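Long-range contact in 3',5'-cyclic-nucleotide phosphodiesterase 1 (Saccharomyces cerevisiae, PDB 4OJV), which belongs to the class-II cyclic-nucleotide phosphodiesterases and, as a member of the metallo-hydrolase/oxidoreductase clan, holds a pair of zinc ions: residues T339-L344 against L356-A361. Sequence-based numbering, arbitrary orientation.
Sequences TILEEL and LRISIA
The carbonyl oxygen of Ile358 meets the helix in two ways: Leu341 CD1 packs against Ile358 O at 3.5 Å, and Arg345, farther along the same helix, gives that oxygen a hydrogen bond from NH2. No hydrogen bond joins 339-344 to 356-361 themselves, and the side-chain pairs between them are all apolar. Leu341 brings its branch to the strand by setting CG anti to the backbone N (chi1 -175°), and its CD1 then lies 3.7 Å from Ile358 CG2, the two side chains passing in opposite directions. Leu344, one turn on, crosses Ile358 nearly at a right angle, with Leu344 CB 3.9 Å from Ile358 CD1. At the other end Ile360 folds its chain back (chi2 -63°) and sets CD1 4.1 Å from Leu341 CB. Ser359, between the two isoleucines, points away from the helix, and its OG accepts a hydrogen bond from the backbone N of Asp81. Leu344 is also covered by Leu300 and Ile301 of helix 297-311 and touches Val324 of the neighbouring strand. With the axes 8.9 Å apart and running almost antiparallel (170°), aliphatic side chains make up the interface, as expected where a helix packs on a sheet in a beta-alpha-beta crossover, here strand 321-325, helix 336-350 and strand 357-360.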
loop_
_atom_site.group_PDB
_atom_site.type_symbol
_atom_site.label_atom_id
_atom_site.label_comp_id
_atom_site.label_asym_id
_atom_site.label_seq_id
_atom_site.Cartn_x
_atom_site.Cartn_y
_atom_site.Cartn_z
ATOM N N THR A 339 4.616 -23.915 5.766
ATOM C CA THR A 339 4.240 -24.516 7.044
ATOM C C THR A 339 2.731 -24.750 7.116
ATOM O O THR A 339 2.263 -25.846 7.439
ATOM C CB THR A 339 4.698 -23.624 8.205
ATOM O OG1 THR A 339 6.116 -23.453 8.125
ATOM C CG2 THR A 339 4.294 -24.203 9.561
ATOM N N ILE A 340 1.969 -23.708 6.798
ATOM C CA ILE A 340 0.508 -23.768 6.832
ATOM C C ILE A 340 -0.043 -24.803 5.851
ATOM O O ILE A 340 -0.944 -25.571 6.196
ATOM C CB ILE A 340 -0.087 -22.360 6.584
ATOM C CG1 ILE A 340 0.075 -21.511 7.848
ATOM C CG2 ILE A 340 -1.537 -22.418 6.124
ATOM C CD1 ILE A 340 0.004 -20.014 7.608
ATOM N N LEU A 341 0.520 -24.842 4.646
ATOM C CA LEU A 341 0.059 -25.808 3.651
ATOM C C LEU A 341 0.245 -27.242 4.171
ATOM O O LEU A 341 -0.664 -28.075 4.078
ATOM C CB LEU A 341 0.774 -25.601 2.317
ATOM C CG LEU A 341 0.312 -26.449 1.136
ATOM C CD1 LEU A 341 -1.162 -26.225 0.824
ATOM C CD2 LEU A 341 1.178 -26.149 -0.077
ATOM N N GLU A 342 1.416 -27.515 4.742
ATOM C CA GLU A 342 1.703 -28.844 5.285
ATOM C C GLU A 342 0.796 -29.189 6.447
ATOM O O GLU A 342 0.286 -30.305 6.532
ATOM C CB GLU A 342 3.153 -28.898 5.729
ATOM C CG GLU A 342 4.118 -28.906 4.568
ATOM C CD GLU A 342 5.551 -28.769 5.008
ATOM O OE1 GLU A 342 5.786 -28.558 6.219
ATOM O OE2 GLU A 342 6.442 -28.873 4.139
ATOM N N GLU A 343 0.576 -28.223 7.334
ATOM C CA GLU A 343 -0.288 -28.413 8.493
ATOM C C GLU A 343 -1.734 -28.656 8.091
ATOM O O GLU A 343 -2.403 -29.545 8.634
ATOM C CB GLU A 343 -0.156 -27.238 9.471
ATOM C CG GLU A 343 1.214 -27.208 10.137
ATOM C CD GLU A 343 1.453 -26.002 11.026
ATOM O OE1 GLU A 343 0.719 -24.993 10.937
ATOM O OE2 GLU A 343 2.401 -26.057 11.836
ATOM N N LEU A 344 -2.220 -27.885 7.120
ATOM C CA LEU A 344 -3.582 -28.075 6.628
ATOM C C LEU A 344 -3.768 -29.443 5.974
ATOM O O LEU A 344 -4.770 -30.125 6.226
ATOM C CB LEU A 344 -3.966 -26.970 5.645
ATOM C CG LEU A 344 -4.234 -25.589 6.246
ATOM C CD1 LEU A 344 -4.314 -24.547 5.142
ATOM C CD2 LEU A 344 -5.502 -25.572 7.075
ATOM N N LEU A 356 -9.540 -33.485 -0.815
ATOM C CA LEU A 356 -9.523 -32.040 -0.678
ATOM C C LEU A 356 -8.223 -31.511 -1.275
ATOM O O LEU A 356 -7.151 -32.054 -1.002
ATOM C CB LEU A 356 -9.617 -31.705 0.810
ATOM C CG LEU A 356 -9.730 -30.254 1.257
ATOM C CD1 LEU A 356 -11.004 -29.624 0.716
ATOM C CD2 LEU A 356 -9.706 -30.185 2.774
ATOM N N ARG A 357 -8.316 -30.464 -2.096
ATOM C CA ARG A 357 -7.152 -29.939 -2.807
ATOM C C ARG A 357 -6.829 -28.548 -2.286
ATOM O O ARG A 357 -7.587 -27.599 -2.508
ATOM C CB ARG A 357 -7.415 -29.917 -4.310
ATOM C CG ARG A 357 -7.631 -31.312 -4.862
ATOM C CD ARG A 357 -8.514 -31.323 -6.081
ATOM N NE ARG A 357 -8.812 -32.700 -6.456
ATOM C CZ ARG A 357 -9.063 -33.091 -7.696
ATOM N NH1 ARG A 357 -9.050 -32.210 -8.690
ATOM N NH2 ARG A 357 -9.316 -34.369 -7.941
ATOM N N ILE A 358 -5.722 -28.447 -1.556
ATOM C CA ILE A 358 -5.349 -27.222 -0.854
ATOM C C ILE A 358 -4.155 -26.584 -1.544
ATOM O O ILE A 358 -3.150 -27.244 -1.811
ATOM C CB ILE A 358 -5.054 -27.482 0.642
ATOM C CG1 ILE A 358 -6.176 -28.316 1.284
ATOM C CG2 ILE A 358 -4.844 -26.156 1.369
ATOM C CD1 ILE A 358 -5.936 -28.666 2.738
ATOM N N SER A 359 -4.293 -25.293 -1.839
ATOM C CA SER A 359 -3.238 -24.505 -2.462
ATOM C C SER A 359 -3.147 -23.173 -1.742
ATOM O O SER A 359 -4.136 -22.688 -1.195
ATOM C CB SER A 359 -3.558 -24.232 -3.938
ATOM O OG SER A 359 -3.690 -25.430 -4.678
ATOM N N ILE A 360 -1.969 -22.562 -1.763
ATOM C CA ILE A 360 -1.812 -21.189 -1.283
ATOM C C ILE A 360 -2.027 -20.254 -2.466
ATOM O O ILE A 360 -1.500 -20.500 -3.550
ATOM C CB ILE A 360 -0.398 -20.950 -0.685
ATOM C CG1 ILE A 360 -0.051 -21.988 0.400
ATOM C CG2 ILE A 360 -0.257 -19.521 -0.169
ATOM C CD1 ILE A 360 -0.929 -21.979 1.634
ATOM N N ALA A 361 -2.790 -19.178 -2.252
ATOM C CA ALA A 361 -2.959 -18.119 -3.252
ATOM C C ALA A 361 -1.643 -17.403 -3.504
ATOM O O ALA A 361 -0.991 -16.961 -2.560
ATOM C CB ALA A 361 -4.000 -17.107 -2.798
#